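Side-chain contacts in P-granule scaffold (PDB 5W4A), which probably serves as a scaffold of germ granules, RNA-protein assemblies involved in mRNA repression: residues L12-Y17 and N21-A26; D167-A172 and R194-N199; A44-V47 and K53-S56. One frame throughout, in Å; residues are numbered along the deposited sequence.

Overall arrangement
Three contacts of one mainly helical domain illustrate how chemistry follows depth. Contacts 1 and 2 are buried, their centres 11 Å apart, and they share a neighbourhood: helix 169-179, which carries one side of contact 2, both hydrogen-bonds to and packs against the strand of contact 1. Contact 1 is purely aliphatic; contact 2 adds an aromatic pair and a polar rim that meets the second subunit. Contact 3 lies at the surface, where a tyrosine ring packs one face against a loop carrying two lysines. It joins contact 1 through Ala-44, which packs on Leu-22 and Tyr-25 of helix 20-28, but it does not touch contact 2.

Contact 1: residues L12-Y17 and N21-A26; sequences LGIRTY and NLALYA
Ile-14 and Thr-16, alternate residues on the same side of strand 14-16, both direct methyl groups at Ala-23 on helix 20-28. The short strand and helix segments run nearly antiparallel, at 167°, and their axes come within 8.8 Å, a close approach suited to the small alanine that faces the strand. The apolar contacts centre on the Ala-23 methyl. CG2 of Ile-14 meets Ala-23 CB at 3.6 Å, and CG2 of Thr-16 reaches the same CB at 4.0 Å, so one methyl is shared between two strand residues. Ile-14 places its two branches differently: CG2 lies opposite the backbone N and takes Ala-23, whereas the CG1 arm (chi1 -53°) carries CD1 further along the helix to Ala-26 CB, a looser approach of 4.4 Å.

The polar interactions are made with other parts of the chain. Thr-16 turns its hydroxyl opposite its own backbone N (chi1 -177°), and OG1 is hydrogen-bonded to Asp-171 OD1 and to the backbone N of Phe-19, while its methyl is left to face the helix. Around this layer, Phe-170 of helix 169-179 packs on Ile-14 and Thr-16, and Phe-11 of the neighbouring strand 9-11 packs on Ala-23.

Between strand 14-16 and helix 20-28 the pairing is thus methyl packing. Such contacts impose shape rather than direction; the directional hold on the strand comes from its polar bonds to other parts of the chain.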
loop_
_atom_site.group_PDB
_atom_site.type_symbol
_atom_site.label_atom_id
_atom_site.label_comp_id
_atom_site.label_asym_id
_atom_site.label_seq_id
_atom_site.Cartn_x
_atom_site.Cartn_y
_atom_site.Cartn_z
ATOM N N LEU C 12 -23.553 -7.871 -1.162
ATOM C CA LEU C 12 -23.585 -9.171 -0.448
ATOM C C LEU C 12 -22.217 -9.892 -0.383
ATOM O O LEU C 12 -22.027 -11.003 -0.896
ATOM C CB LEU C 12 -24.583 -10.106 -1.091
ATOM C CG LEU C 12 -24.821 -11.319 -0.190
ATOM C CD1 LEU C 12 -25.529 -10.922 1.089
ATOM C CD2 LEU C 12 -25.607 -12.357 -0.946
ATOM N N GLY C 13 -21.290 -9.256 0.279
ATOM C CA GLY C 13 -19.972 -9.825 0.500
ATOM C C GLY C 13 -18.944 -9.556 -0.579
ATOM O O GLY C 13 -17.785 -9.970 -0.422
ATOM N N ILE C 14 -19.313 -8.909 -1.671
ATOM C CA ILE C 14 -18.392 -8.653 -2.770
ATOM C C ILE C 14 -18.152 -7.140 -2.787
ATOM O O ILE C 14 -19.006 -6.367 -3.217
ATOM C CB ILE C 14 -18.899 -9.160 -4.126
ATOM C CG1 ILE C 14 -19.291 -10.657 -4.063
ATOM C CG2 ILE C 14 -17.780 -8.926 -5.154
ATOM C CD1 ILE C 14 -19.690 -11.271 -5.425
ATOM N N ARG C 15 -16.972 -6.725 -2.320
ATOM C CA ARG C 15 -16.535 -5.338 -2.312
ATOM C C ARG C 15 -15.693 -5.062 -3.561
ATOM O O ARG C 15 -14.759 -5.817 -3.874
ATOM C CB ARG C 15 -15.725 -5.102 -1.039
ATOM C CG ARG C 15 -15.076 -3.776 -0.904
ATOM C CD ARG C 15 -14.442 -3.712 0.534
ATOM N NE ARG C 15 -13.500 -2.634 0.654
ATOM C CZ ARG C 15 -13.762 -1.402 1.055
ATOM N NH1 ARG C 15 -14.995 -1.021 1.398
ATOM N NH2 ARG C 15 -12.769 -0.557 1.119
ATOM N N THR C 16 -16.060 -4.014 -4.303
ATOM C CA THR C 16 -15.490 -3.782 -5.629
ATOM C C THR C 16 -15.467 -2.297 -5.977
ATOM O O THR C 16 -16.348 -1.536 -5.599
ATOM C CB THR C 16 -16.264 -4.592 -6.692
ATOM O OG1 THR C 16 -15.654 -4.402 -7.981
ATOM C CG2 THR C 16 -17.707 -4.212 -6.787
ATOM N N TYR C 17 -14.400 -1.874 -6.674
ATOM C CA TYR C 17 -14.381 -0.592 -7.378
ATOM C C TYR C 17 -14.573 -0.805 -8.879
ATOM O O TYR C 17 -15.446 -0.184 -9.500
ATOM C CB TYR C 17 -13.067 0.194 -7.122
ATOM C CG TYR C 17 -13.050 1.390 -8.000
ATOM C CD1 TYR C 17 -13.920 2.457 -7.770
ATOM C CD2 TYR C 17 -12.258 1.416 -9.142
ATOM C CE1 TYR C 17 -14.019 3.507 -8.646
ATOM C CE2 TYR C 17 -12.331 2.469 -10.017
ATOM C CZ TYR C 17 -13.211 3.514 -9.765
ATOM O OH TYR C 17 -13.312 4.578 -10.615
ATOM N N ASN C 21 -20.934 -4.175 -11.734
ATOM C CA ASN C 21 -22.009 -4.935 -12.372
ATOM C C ASN C 21 -21.684 -6.427 -12.401
ATOM O O ASN C 21 -22.606 -7.252 -12.378
ATOM C CB ASN C 21 -22.273 -4.392 -13.782
ATOM C CG ASN C 21 -23.581 -4.887 -14.364
ATOM O OD1 ASN C 21 -24.601 -4.966 -13.663
ATOM N ND2 ASN C 21 -23.575 -5.178 -15.665
ATOM N N LEU C 22 -20.398 -6.798 -12.422
ATOM C CA LEU C 22 -20.036 -8.213 -12.333
ATOM C C LEU C 22 -20.393 -8.768 -10.962
ATOM O O LEU C 22 -20.909 -9.889 -10.844
ATOM C CB LEU C 22 -18.543 -8.396 -12.617
ATOM C CG LEU C 22 -17.972 -9.811 -12.488
ATOM C CD1 LEU C 22 -18.574 -10.716 -13.540
ATOM C CD2 LEU C 22 -16.458 -9.804 -12.639
ATOM N N ALA C 23 -20.081 -8.010 -9.911
ATOM C CA ALA C 23 -20.441 -8.426 -8.563
ATOM C C ALA C 23 -21.951 -8.608 -8.431
ATOM O O ALA C 23 -22.421 -9.607 -7.888
ATOM C CB ALA C 23 -19.925 -7.392 -7.569
ATOM N N LEU C 24 -22.717 -7.628 -8.889
ATOM C CA LEU C 24 -24.161 -7.709 -8.801
ATOM C C LEU C 24 -24.679 -8.901 -9.592
ATOM O O LEU C 24 -25.560 -9.631 -9.118
ATOM C CB LEU C 24 -24.784 -6.417 -9.333
ATOM C CG LEU C 24 -26.324 -6.418 -9.366
ATOM C CD1 LEU C 24 -26.924 -6.659 -7.964
ATOM C CD2 LEU C 24 -26.828 -5.106 -9.928
ATOM N N TYR C 25 -24.150 -9.106 -10.803
ATOM C CA TYR C 25 -24.549 -10.259 -11.599
ATOM C C TYR C 25 -24.364 -11.554 -10.814
ATOM O O TYR C 25 -25.259 -12.406 -10.773
ATOM C CB TYR C 25 -23.765 -10.311 -12.926
ATOM C CG TYR C 25 -24.233 -11.475 -13.771
ATOM C CD1 TYR C 25 -25.253 -11.306 -14.681
ATOM C CD2 TYR C 25 -23.713 -12.747 -13.591
ATOM C CE1 TYR C 25 -25.723 -12.381 -15.427
ATOM C CE2 TYR C 25 -24.183 -13.820 -14.313
ATOM C CZ TYR C 25 -25.189 -13.624 -15.229
ATOM O OH TYR C 25 -25.651 -14.712 -15.934
ATOM N N ALA C 26 -23.203 -11.718 -10.182
ATOM C CA ALA C 26 -22.894 -12.973 -9.507
ATOM C C ALA C 26 -23.800 -13.197 -8.308
ATOM O O ALA C 26 -24.224 -14.334 -8.041
ATOM C CB ALA C 26 -21.426 -12.977 -9.074
#

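Contact 2: residues D167-A172 and R194-N199; sequences DLDFDA and RDNFLN
Asn-196 ND2 is held from two subunits: it donates a hydrogen bond of 2.9 Å to Asp-169 OD2 across the contact and another to the backbone O of Leu-132 of the second subunit. The other carboxylate oxygen, Asp-169 OD1, forms a salt bridge with Lys-134 of the second subunit, so both side chains serve an intrachain and an intersubunit contact. The bond between Asn-196 and Asp-169 is moderately straight, with an N-H...O angle of 156°. OD2 lies close to the amide plane of Asn-196, whereas the donor meets OD2 from above the carboxylate plane. With CG of Asp-169 beside its backbone N (chi1 -50°), the carboxylate also comes against Asn-196 CB, 3.2 Å from OD2.

One residue further along each helix, Phe-170 and Phe-197 lie side by side and point the same way. Phe-170 CD1 sits 3.3 Å from Phe-197 CZ, over one face of the Phe-197 ring and toward its rim. Phe-170 CB makes a CH-pi contact with that ring, 4.2 Å from its centroid. The ring planes are inclined at 46°, an oblique aromatic pair. Without the ring, a serine in place of Phe-197 would probably open a gap beside Phe-170 and strip its CB of the CH-pi partner.

Helices 169-179 and 187-201 are therefore joined by apolar ring packing beside a polar rim at the subunit interface. The lysine would probably favour a charged Asp-169, coupling the helix pairing to dimer contact.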
loop_
_atom_site.group_PDB
_atom_site.type_symbol
_atom_site.label_atom_id
_atom_site.label_comp_id
_atom_site.label_asym_id
_atom_site.label_seq_id
_atom_site.Cartn_x
_atom_site.Cartn_y
_atom_site.Cartn_z
ATOM N N ASP C 167 -9.017 -3.774 0.673
ATOM C CA ASP C 167 -9.952 -4.887 0.704
ATOM C C ASP C 167 -10.703 -5.003 -0.619
ATOM O O ASP C 167 -11.877 -5.385 -0.663
ATOM C CB ASP C 167 -10.901 -4.779 1.900
ATOM C CG ASP C 167 -10.202 -5.061 3.232
ATOM O OD1 ASP C 167 -9.022 -5.480 3.240
ATOM O OD2 ASP C 167 -10.851 -4.866 4.289
ATOM N N LEU C 168 -9.988 -4.728 -1.718
ATOM C CA LEU C 168 -10.465 -4.943 -3.083
ATOM C C LEU C 168 -9.850 -6.208 -3.682
ATOM O O LEU C 168 -9.586 -6.289 -4.890
ATOM C CB LEU C 168 -10.181 -3.700 -3.937
ATOM C CG LEU C 168 -10.995 -2.463 -3.545
ATOM C CD1 LEU C 168 -10.541 -1.256 -4.325
ATOM C CD2 LEU C 168 -12.506 -2.715 -3.716
ATOM N N ASP C 169 -9.697 -7.239 -2.843
ATOM C CA ASP C 169 -9.230 -8.546 -3.298
ATOM C C ASP C 169 -10.035 -9.087 -4.472
ATOM O O ASP C 169 -9.459 -9.713 -5.367
ATOM C CB ASP C 169 -9.245 -9.528 -2.118
ATOM C CG ASP C 169 -8.557 -8.948 -0.901
ATOM O OD1 ASP C 169 -9.169 -8.058 -0.246
ATOM O OD2 ASP C 169 -7.393 -9.350 -0.655
ATOM N N PHE C 170 -11.359 -8.868 -4.497
ATOM C CA PHE C 170 -12.146 -9.307 -5.641
ATOM C C PHE C 170 -11.614 -8.719 -6.945
ATOM O O PHE C 170 -11.481 -9.422 -7.953
ATOM C CB PHE C 170 -13.616 -8.914 -5.439
ATOM C CG PHE C 170 -14.494 -9.180 -6.615
ATOM C CD1 PHE C 170 -14.724 -10.499 -7.025
ATOM C CD2 PHE C 170 -15.098 -8.147 -7.320
ATOM C CE1 PHE C 170 -15.580 -10.766 -8.076
ATOM C CE2 PHE C 170 -15.969 -8.427 -8.382
ATOM C CZ PHE C 170 -16.184 -9.733 -8.755
ATOM N N ASP C 171 -11.333 -7.423 -6.957
ATOM C CA ASP C 171 -10.887 -6.786 -8.188
ATOM C C ASP C 171 -9.523 -7.327 -8.592
ATOM O O ASP C 171 -9.280 -7.569 -9.791
ATOM C CB ASP C 171 -10.824 -5.271 -8.010
ATOM C CG ASP C 171 -12.178 -4.612 -7.900
ATOM O OD1 ASP C 171 -13.201 -5.318 -8.092
ATOM O OD2 ASP C 171 -12.210 -3.381 -7.616
ATOM N N ALA C 172 -8.615 -7.489 -7.620
ATOM C CA ALA C 172 -7.304 -8.047 -7.934
ATOM C C ALA C 172 -7.443 -9.435 -8.525
ATOM O O ALA C 172 -6.755 -9.777 -9.498
ATOM C CB ALA C 172 -6.418 -8.068 -6.683
ATOM N N ARG C 194 -6.968 -14.999 -3.716
ATOM C CA ARG C 194 -8.164 -15.832 -3.866
ATOM C C ARG C 194 -8.755 -16.177 -2.510
ATOM O O ARG C 194 -9.967 -16.055 -2.292
ATOM C CB ARG C 194 -7.822 -17.089 -4.634
ATOM C CG ARG C 194 -9.019 -18.020 -4.910
ATOM C CD ARG C 194 -8.561 -19.301 -5.605
ATOM N NE ARG C 194 -8.062 -19.092 -6.969
ATOM C CZ ARG C 194 -6.791 -19.243 -7.381
ATOM N NH1 ARG C 194 -5.818 -19.620 -6.549
ATOM N NH2 ARG C 194 -6.485 -19.015 -8.657
ATOM N N ASP C 195 -7.910 -16.612 -1.577
ATOM C CA ASP C 195 -8.403 -16.992 -0.259
ATOM C C ASP C 195 -8.978 -15.810 0.509
ATOM O O ASP C 195 -9.973 -15.974 1.220
ATOM C CB ASP C 195 -7.301 -17.687 0.535
ATOM C CG ASP C 195 -7.058 -19.117 0.064
ATOM O OD1 ASP C 195 -7.906 -19.666 -0.682
ATOM O OD2 ASP C 195 -6.005 -19.700 0.417
ATOM N N ASN C 196 -8.392 -14.602 0.373
ATOM C CA ASN C 196 -8.983 -13.403 0.969
ATOM C C ASN C 196 -10.401 -13.163 0.446
ATOM O O ASN C 196 -11.318 -12.859 1.212
ATOM C CB ASN C 196 -8.135 -12.167 0.677
ATOM C CG ASN C 196 -6.834 -12.156 1.446
ATOM O OD1 ASN C 196 -6.582 -12.980 2.353
ATOM N ND2 ASN C 196 -5.977 -11.202 1.075
ATOM N N PHE C 197 -10.583 -13.291 -0.865
ATOM C CA PHE C 197 -11.913 -13.132 -1.447
ATOM C C PHE C 197 -12.856 -14.241 -0.978
ATOM O O PHE C 197 -13.988 -13.952 -0.543
ATOM C CB PHE C 197 -11.814 -13.110 -2.973
ATOM C CG PHE C 197 -13.148 -13.034 -3.652
ATOM C CD1 PHE C 197 -14.102 -12.134 -3.215
ATOM C CD2 PHE C 197 -13.423 -13.820 -4.743
ATOM C CE1 PHE C 197 -15.373 -12.062 -3.828
ATOM C CE2 PHE C 197 -14.686 -13.724 -5.376
ATOM C CZ PHE C 197 -15.629 -12.837 -4.910
ATOM N N LEU C 198 -12.400 -15.500 -1.038
ATOM C CA LEU C 198 -13.224 -16.622 -0.560
ATOM C C LEU C 198 -13.636 -16.438 0.908
ATOM O O LEU C 198 -14.752 -16.831 1.307
ATOM C CB LEU C 198 -12.480 -17.951 -0.764
ATOM C CG LEU C 198 -12.293 -18.448 -2.195
ATOM C CD1 LEU C 198 -11.297 -19.571 -2.347
ATOM C CD2 LEU C 198 -13.673 -18.928 -2.739
ATOM N N ASN C 199 -12.782 -15.833 1.736
ATOM C CA ASN C 199 -13.140 -15.633 3.135
ATOM C C ASN C 199 -14.377 -14.754 3.271
ATOM O O ASN C 199 -15.195 -14.961 4.175
ATOM C CB ASN C 199 -11.950 -15.041 3.903
ATOM C CG ASN C 199 -12.295 -14.694 5.339
ATOM O OD1 ASN C 199 -12.515 -15.578 6.166
ATOM N ND2 ASN C 199 -12.343 -13.407 5.640
#

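Contact 3: residues A44-V47 and K53-S56; sequences AAYV and KKPS. With EDO (1,2-ethanediol), chain T.
The backbone of helix 42-47 comes nearest the irregular segment 53-56 at Tyr-46 and Lys-54, whose CA atoms are 6.1 Å apart. On the helix side nearly all the contact is made by Tyr-46, whose side chain points at the loop. Its ring meets three successive residues. Lys-54 CA lies over one face, displaced toward the rim, in a CH-pi contact 4.1 Å from the centroid. The carbonyl O of Lys-53 approaches the ring obliquely, 3.3 Å from Tyr-46 CD1, while Pro-55 CD packs against Tyr-46 CB at 3.6 Å, the two side chains crossing at about a right angle.

Tyr-46 and Lys-54 run alongside each other in the same direction. With its CG beside the backbone N (chi1 -57°), Lys-54 lays that carbon 3.9 Å from Tyr-46 CE1; beyond it the extended chain carries NZ past the phenol. There a 1,2-ethanediol, probably from the crystallisation liquor, accepts a weak 3.4 Å hydrogen bond from Lys-54 NZ at its O1 and brings C2 near the tyrosine hydroxyl. Helix 169-179 lies alongside: Ile-178 packs on Tyr-46 and Pro-55, and Lys-177 makes a cation-pi contact with the ring.

The arrangement is a loop linking helices 42-47 and 57-64, folded back on the helix it leaves and ending at Ser-56, the N-cap of helix 57-64, whose OG accepts a hydrogen bond from the backbone N of Asp-59.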
loop_
_atom_site.group_PDB
_atom_site.type_symbol
_atom_site.label_atom_id
_atom_site.label_comp_id
_atom_site.label_asym_id
_atom_site.label_seq_id
_atom_site.Cartn_x
_atom_site.Cartn_y
_atom_site.Cartn_z
ATOM N N ALA C 44 -18.770 -13.648 -16.135
ATOM C CA ALA C 44 -19.002 -14.163 -14.791
ATOM C C ALA C 44 -18.659 -15.642 -14.687
ATOM O O ALA C 44 -18.046 -16.079 -13.702
ATOM C CB ALA C 44 -20.445 -13.919 -14.368
ATOM N N ALA C 45 -19.043 -16.441 -15.685
ATOM C CA ALA C 45 -18.787 -17.869 -15.585
ATOM C C ALA C 45 -17.299 -18.161 -15.515
ATOM O O ALA C 45 -16.867 -19.047 -14.766
ATOM C CB ALA C 45 -19.426 -18.603 -16.768
ATOM N N TYR C 46 -16.499 -17.446 -16.305
ATOM C CA TYR C 46 -15.061 -17.653 -16.289
ATOM C C TYR C 46 -14.444 -17.196 -14.974
ATOM O O TYR C 46 -13.628 -17.905 -14.378
ATOM C CB TYR C 46 -14.433 -16.909 -17.453
ATOM C CG TYR C 46 -12.960 -17.124 -17.593
ATOM C CD1 TYR C 46 -12.484 -18.325 -18.076
ATOM C CD2 TYR C 46 -12.048 -16.127 -17.280
ATOM C CE1 TYR C 46 -11.138 -18.544 -18.244
ATOM C CE2 TYR C 46 -10.689 -16.334 -17.431
ATOM C CZ TYR C 46 -10.238 -17.552 -17.922
ATOM O OH TYR C 46 -8.890 -17.807 -18.104
ATOM N N VAL C 47 -14.793 -15.988 -14.518
ATOM C CA VAL C 47 -14.206 -15.454 -13.285
ATOM C C VAL C 47 -14.445 -16.379 -12.089
ATOM O O VAL C 47 -13.547 -16.576 -11.245
ATOM C CB VAL C 47 -14.771 -14.049 -13.012
ATOM C CG1 VAL C 47 -14.502 -13.637 -11.572
ATOM C CG2 VAL C 47 -14.153 -13.050 -13.979
ATOM N N LYS C 53 -14.092 -21.361 -20.583
ATOM C CA LYS C 53 -14.161 -20.550 -21.792
ATOM C C LYS C 53 -13.881 -19.091 -21.443
ATOM O O LYS C 53 -14.598 -18.493 -20.639
ATOM C CB LYS C 53 -15.538 -20.699 -22.440
ATOM C CG LYS C 53 -15.793 -19.800 -23.655
ATOM C CD LYS C 53 -17.294 -19.687 -23.969
ATOM C CE LYS C 53 -17.708 -18.245 -24.337
ATOM N NZ LYS C 53 -19.194 -18.004 -24.219
ATOM N N LYS C 54 -12.832 -18.521 -22.039
ATOM C CA LYS C 54 -12.496 -17.128 -21.782
ATOM C C LYS C 54 -13.543 -16.215 -22.421
ATOM O O LYS C 54 -13.956 -16.437 -23.564
ATOM C CB LYS C 54 -11.111 -16.778 -22.334
ATOM C CG LYS C 54 -9.978 -17.648 -21.811
ATOM C CD LYS C 54 -8.697 -17.409 -22.614
ATOM C CE LYS C 54 -7.525 -18.255 -22.107
ATOM N NZ LYS C 54 -6.214 -17.807 -22.681
ATOM N N PRO C 55 -13.996 -15.186 -21.719
ATOM C CA PRO C 55 -14.921 -14.229 -22.341
ATOM C C PRO C 55 -14.231 -13.453 -23.453
ATOM O O PRO C 55 -13.012 -13.277 -23.462
ATOM C CB PRO C 55 -15.317 -13.304 -21.187
ATOM C CG PRO C 55 -14.184 -13.448 -20.202
ATOM C CD PRO C 55 -13.699 -14.839 -20.317
ATOM N N SER C 56 -15.042 -12.967 -24.388
ATOM C CA SER C 56 -14.560 -12.060 -25.417
ATOM C C SER C 56 -14.444 -10.640 -24.868
ATOM O O SER C 56 -14.954 -10.319 -23.794
ATOM C CB SER C 56 -15.504 -12.066 -26.614
ATOM O OG SER C 56 -16.766 -11.533 -26.242
HETATM C C1 EDO T . -6.105 -14.924 -20.199
HETATM O O1 EDO T . -5.683 -14.660 -21.543
HETATM C C2 EDO T . -7.631 -15.066 -20.086
HETATM O O2 EDO T . -8.356 -14.059 -20.823
#